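Local coordinates for glycosyl transferases group 1 family protein (Francisella tularensis subsp. tularensis, PDB 5I45) that probably transfers sugar residues as a group 1 glycosyltransferase of the GT-B class, represented here by its C-terminal domain, at residues V115-H120 with L126-A131; A50-L55 with Q82-A87. One frame throughout, in Å; residues are numbered along the deposited sequence. Where two conformers were deposited one is given.

Interaction 1: residues V115-H120 with L126-A131; sequences VVCASH and LPALEA
Strand residues Val-115 to Cys-117 and the helix holding Pro-127, Ala-128 and Ala-131 run almost antiparallel, with 164° between their directions and 8.7 Å between the axes of the two short segments. Successive inward-facing strand residues meet successive turns of the helix: Val-115 lies level with Ala-131, and Cys-117 with Ala-128. Such a spacing leaves room for small side chains, and the residues filling it are valine, cysteine and alanine.

At the first pair the methyl of Ala-131 lies against the face formed by CB and both methyls of Val-115, on the side of the CB hydrogen. Ala-131 CB is 3.8 Å from Val-115 CB and almost equally far from Val-115 CG1 and CG2. Cys-117 reaches the helix with its sulfur. A chi1 of -53° sets SG beside its own backbone N and against the helix backbone, 3.7 Å from Ala-128 N, with Ala-128 CB also near, at 4.1 Å from Cys-117 SG. No hydrogen bond crosses the interface, which is held by close apolar packing of buried side chains. Pro-127 adds a looser edge, while Tyr-109 of helix 104-111 touches Val-115, Pro-127 and Ala-131, and Val-138 of the next strand touches both Cys-117 and Ala-131.

Strand 114-117, helix 126-133 and strand 137-140 form a beta-alpha-beta crossover, and this contact is its strand-to-helix half, as in the Rossmann-like C-terminal domain of a GT-B glycosyltransferase. Glu-122, whose carbonyl binds Ser-119 OG, and Glu-130 on the helix have the spacing of the EX7E motif of retaining GT4 enzymes. The packing thus places the helix carrying Glu-130, probably the second glutamate of that motif, against the central sheet.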
loop_
_atom_site.group_PDB
_atom_site.type_symbol
_atom_site.label_atom_id
_atom_site.label_comp_id
_atom_site.label_asym_id
_atom_site.label_seq_id
_atom_site.Cartn_x
_atom_site.Cartn_y
_atom_site.Cartn_z
ATOM N N VAL A 115 -0.144 -1.480 3.083
ATOM C CA VAL A 115 0.524 -0.817 1.965
ATOM C C VAL A 115 1.282 -1.860 1.174
ATOM O O VAL A 115 1.950 -2.724 1.748
ATOM C CB VAL A 115 1.453 0.329 2.420
ATOM C CG1 VAL A 115 2.259 0.883 1.247
ATOM C CG2 VAL A 115 0.626 1.435 3.022
ATOM N N VAL A 116 1.137 -1.787 -0.160
ATOM C CA VAL A 116 1.875 -2.654 -1.062
ATOM C C VAL A 116 2.948 -1.874 -1.781
ATOM O O VAL A 116 2.670 -0.828 -2.315
ATOM C CB VAL A 116 0.941 -3.342 -2.079
ATOM C CG1 VAL A 116 1.723 -4.252 -2.994
ATOM C CG2 VAL A 116 -0.133 -4.142 -1.344
ATOM N N CYS A 117 4.174 -2.409 -1.782
ATOM C CA CYS A 117 5.309 -1.809 -2.487
ATOM C C CYS A 117 5.705 -2.861 -3.511
ATOM O O CYS A 117 6.417 -3.785 -3.192
ATOM C CB CYS A 117 6.425 -1.473 -1.447
ATOM S SG CYS A 117 5.873 -0.459 -0.023
ATOM N N ALA A 118 5.208 -2.715 -4.740
ATOM C CA ALA A 118 5.267 -3.762 -5.766
ATOM C C ALA A 118 6.328 -3.534 -6.847
ATOM O O ALA A 118 6.322 -4.218 -7.865
ATOM C CB ALA A 118 3.894 -3.861 -6.427
ATOM N N SER A 119 7.234 -2.599 -6.628
ATOM C CA SER A 119 8.187 -2.243 -7.679
ATOM C C SER A 119 9.021 -3.422 -8.140
ATOM O O SER A 119 9.460 -4.235 -7.353
ATOM C CB SER A 119 9.109 -1.167 -7.188
ATOM O OG SER A 119 9.985 -0.755 -8.219
ATOM N N HIS A 120 9.264 -3.494 -9.436
ATOM C CA HIS A 120 10.076 -4.589 -9.939
ATOM C C HIS A 120 11.549 -4.453 -9.579
ATOM O O HIS A 120 12.208 -5.440 -9.220
ATOM C CB HIS A 120 9.947 -4.715 -11.443
ATOM C CG HIS A 120 8.555 -4.977 -11.911
ATOM N ND1 HIS A 120 8.186 -4.861 -13.233
ATOM C CD2 HIS A 120 7.425 -5.279 -11.229
ATOM C CE1 HIS A 120 6.905 -5.143 -13.354
ATOM N NE2 HIS A 120 6.418 -5.389 -12.153
ATOM N N LEU A 126 11.993 3.606 0.718
ATOM C CA LEU A 126 11.407 4.681 1.516
ATOM C C LEU A 126 9.912 4.564 1.761
ATOM O O LEU A 126 9.480 4.815 2.859
ATOM C CB LEU A 126 11.798 6.064 0.989
ATOM C CG LEU A 126 13.069 6.547 1.684
ATOM C CD1 LEU A 126 13.780 7.657 0.924
ATOM C CD2 LEU A 126 12.709 6.977 3.100
ATOM N N PRO A 127 9.120 4.223 0.747
ATOM C CA PRO A 127 7.685 4.033 1.017
ATOM C C PRO A 127 7.362 2.797 1.920
ATOM O O PRO A 127 6.336 2.807 2.618
ATOM C CB PRO A 127 7.067 3.931 -0.385
ATOM C CG PRO A 127 8.058 4.536 -1.307
ATOM C CD PRO A 127 9.412 4.385 -0.690
ATOM N N ALA A 128 8.176 1.730 1.903
ATOM C CA ALA A 128 8.038 0.708 2.937
ATOM C C ALA A 128 8.329 1.289 4.325
ATOM O O ALA A 128 7.562 1.066 5.250
ATOM C CB ALA A 128 8.947 -0.480 2.701
ATOM N N LEU A 129 9.414 2.047 4.451
ATOM C CA LEU A 129 9.739 2.667 5.734
ATOM C C LEU A 129 8.670 3.656 6.189
ATOM O O LEU A 129 8.323 3.694 7.377
ATOM C CB LEU A 129 11.090 3.350 5.684
ATOM C CG LEU A 129 12.272 2.430 5.466
ATOM C CD1 LEU A 129 13.521 3.262 5.302
ATOM C CD2 LEU A 129 12.423 1.447 6.606
ATOM N N GLU A 130 8.157 4.458 5.269
ATOM C CA GLU A 130 7.114 5.442 5.594
ATOM C C GLU A 130 5.860 4.706 6.090
ATOM O O GLU A 130 5.217 5.133 7.056
ATOM C CB GLU A 130 6.800 6.288 4.362
ATOM C CG GLU A 130 7.890 7.289 3.974
ATOM C CD GLU A 130 7.714 7.892 2.570
ATOM O OE1 GLU A 130 6.750 7.590 1.872
ATOM O OE2 GLU A 130 8.591 8.679 2.149
ATOM N N ALA A 131 5.512 3.623 5.407
ATOM C CA ALA A 131 4.340 2.822 5.765
ATOM C C ALA A 131 4.532 2.180 7.139
ATOM O O ALA A 131 3.630 2.219 7.980
ATOM C CB ALA A 131 4.071 1.776 4.724
#

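Interaction 2: residues A50-L55 with Q82-A87; sequences AAIVTL and QKVKQA
Ile-52 owes its reach to two torsions: chi1 of -73° turns CG2 away from the backbone N and sets CG1 beside it, and chi2 of 170° then extends CD1 outward. The side chain becomes a two-pronged knob directed at helix 74-86, and its prongs touch that segment one turn apart.

The CG2 prong meets the methyl of Ala-87, with Ile-52 CG2 and Ala-87 CB 3.7 Å apart. The CD1 prong lies against the preceding turn, where Ile-52 CD1 is 3.7 Å from Lys-83 O and 4.0 Å from Lys-83 CB. The methyl thus rests on backbone whose carbonyl is already hydrogen-bonded to Ala-87 N. Val-84 CG2 comes within 4.5 Å of Ile-52 CD1, a looser brush. Ile-93 of strand 93-96 touches both Ile-52 and Val-84, and so joins the two helices to the sheet edge.

Of its side chain Lys-83 gives this contact CB, while the amine runs elsewhere, to long, weak ion pairs with Glu-79 and with Glu-49 on helix 44-57. The chemistry between the segments is therefore apolar, a single isoleucine pressed on Ala-87 CB and the backbone of Lys-83, and the distant Lys-83 to Glu-49 pair adds a weak electrostatic supplement between the two helices.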
loop_
_atom_site.group_PDB
_atom_site.type_symbol
_atom_site.label_atom_id
_atom_site.label_comp_id
_atom_site.label_asym_id
_atom_site.label_seq_id
_atom_site.Cartn_x
_atom_site.Cartn_y
_atom_site.Cartn_z
ATOM N N ALA A 50 -4.112 -8.025 -8.162
ATOM C CA ALA A 50 -4.261 -8.616 -6.819
ATOM C C ALA A 50 -5.522 -8.078 -6.124
ATOM O O ALA A 50 -6.231 -8.829 -5.454
ATOM C CB ALA A 50 -3.041 -8.339 -5.963
ATOM N N ALA A 51 -5.759 -6.782 -6.271
ATOM C CA ALA A 51 -6.914 -6.159 -5.650
ATOM C C ALA A 51 -8.197 -6.692 -6.245
ATOM O O ALA A 51 -9.177 -6.881 -5.537
ATOM C CB ALA A 51 -6.854 -4.636 -5.775
ATOM N N ILE A 52 -8.204 -6.958 -7.548
ATOM C CA ILE A 52 -9.396 -7.485 -8.206
ATOM C C ILE A 52 -9.739 -8.880 -7.661
ATOM O O ILE A 52 -10.905 -9.168 -7.397
ATOM C CB ILE A 52 -9.222 -7.478 -9.740
ATOM C CG1 ILE A 52 -9.319 -6.036 -10.247
ATOM C CG2 ILE A 52 -10.239 -8.375 -10.425
ATOM C CD1 ILE A 52 -8.935 -5.893 -11.694
ATOM N N VAL A 53 -8.741 -9.727 -7.480
ATOM C CA VAL A 53 -8.942 -11.046 -6.891
ATOM C C VAL A 53 -9.404 -10.917 -5.435
ATOM O O VAL A 53 -10.361 -11.529 -4.995
ATOM C CB VAL A 53 -7.603 -11.844 -6.959
ATOM C CG1 VAL A 53 -7.600 -13.069 -6.062
ATOM C CG2 VAL A 53 -7.275 -12.207 -8.408
ATOM N N THR A 54 -8.710 -10.080 -4.670
ATOM C CA THR A 54 -8.935 -10.021 -3.234
ATOM C C THR A 54 -10.251 -9.367 -2.852
ATOM O O THR A 54 -10.963 -9.839 -1.959
ATOM C CB THR A 54 -7.761 -9.263 -2.582
ATOM O OG1 THR A 54 -6.531 -9.924 -2.900
ATOM C CG2 THR A 54 -7.921 -9.193 -1.092
ATOM N N LEU A 55 -10.542 -8.252 -3.469
ATOM C CA LEU A 55 -11.642 -7.430 -3.010
ATOM C C LEU A 55 -13.001 -7.967 -3.371
ATOM O O LEU A 55 -13.992 -7.536 -2.777
ATOM C CB LEU A 55 -11.450 -5.987 -3.426
ATOM C CG LEU A 55 -10.194 -5.379 -2.825
ATOM C CD1 LEU A 55 -10.043 -3.951 -3.299
ATOM C CD2 LEU A 55 -10.180 -5.441 -1.300
ATOM N N GLN A 82 -9.953 0.227 -16.841
ATOM C CA GLN A 82 -10.819 -0.720 -17.547
ATOM C C GLN A 82 -10.890 -2.058 -16.870
ATOM O O GLN A 82 -11.967 -2.653 -16.792
ATOM C CB GLN A 82 -10.355 -0.960 -19.014
ATOM C CG GLN A 82 -11.060 -2.103 -19.781
ATOM C CD GLN A 82 -10.537 -3.531 -19.531
ATOM O OE1 GLN A 82 -11.335 -4.484 -19.463
ATOM N NE2 GLN A 82 -9.220 -3.689 -19.401
ATOM N N LYS A 83 -9.753 -2.583 -16.432
ATOM C CA LYS A 83 -9.742 -3.885 -15.765
ATOM C C LYS A 83 -10.648 -3.837 -14.540
ATOM O O LYS A 83 -11.401 -4.749 -14.275
ATOM C CB LYS A 83 -8.328 -4.297 -15.312
ATOM C CG LYS A 83 -7.355 -4.722 -16.384
ATOM C CD LYS A 83 -6.052 -5.166 -15.731
ATOM C CE LYS A 83 -4.985 -5.487 -16.747
ATOM N NZ LYS A 83 -5.351 -6.634 -17.603
ATOM N N VAL A 84 -10.547 -2.764 -13.765
ATOM C CA VAL A 84 -11.389 -2.592 -12.581
ATOM C C VAL A 84 -12.881 -2.539 -12.934
ATOM O O VAL A 84 -13.698 -3.198 -12.293
ATOM C CB VAL A 84 -10.967 -1.326 -11.815
ATOM C CG1 VAL A 84 -11.943 -1.023 -10.701
ATOM C CG2 VAL A 84 -9.555 -1.472 -11.238
ATOM N N LYS A 85 -13.202 -1.743 -13.956
ATOM C CA LYS A 85 -14.605 -1.578 -14.376
ATOM C C LYS A 85 -15.152 -2.900 -14.892
ATOM O O LYS A 85 -16.268 -3.299 -14.547
ATOM C CB LYS A 85 -14.730 -0.501 -15.465
ATOM C CG LYS A 85 -16.173 -0.187 -15.838
ATOM C CD LYS A 85 -16.251 0.527 -17.177
ATOM C CE LYS A 85 -17.681 0.724 -17.672
ATOM N NZ LYS A 85 -18.478 1.761 -16.943
ATOM N N GLN A 86 -14.380 -3.599 -15.716
ATOM C CA GLN A 86 -14.858 -4.882 -16.234
ATOM C C GLN A 86 -15.026 -5.954 -15.141
ATOM O O GLN A 86 -15.882 -6.825 -15.253
ATOM C CB GLN A 86 -14.026 -5.326 -17.440
ATOM C CG GLN A 86 -14.168 -4.361 -18.631
ATOM C CD GLN A 86 -15.602 -4.185 -19.127
ATOM O OE1 GLN A 86 -16.329 -5.162 -19.331
ATOM N NE2 GLN A 86 -16.011 -2.926 -19.348
ATOM N N ALA A 87 -14.276 -5.842 -14.049
ATOM C CA ALA A 87 -14.435 -6.745 -12.903
ATOM C C ALA A 87 -15.603 -6.337 -11.990
ATOM O O ALA A 87 -15.889 -7.028 -11.017
ATOM C CB ALA A 87 -13.153 -6.772 -12.078
#

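How the interactions relate
Interactions 1 and 2 belong to the same helix-flanked parallel sheet, but to different parts of it: their centres are about 21 Å apart and their nearest atoms about 7 Å, without touching. Interaction 1 lies near the middle, about 7 Å from the chain's centre, whereas interaction 2, about 16 Å out, pairs two helices near the edge strand 93-96. Two indirect links join them. His-120 NE2 of segment 115-120 hydrogen-bonds to Glu-46 OE1 on helix 44-57, which also carries Ile-52, and Val-116 pairs through its backbone with Gly-33 on the strand preceding that helix. Interaction 1 is nearer the probable active-site region, with Glu-130 inside it and Glu-122 between its segments; interaction 2 is structural packing.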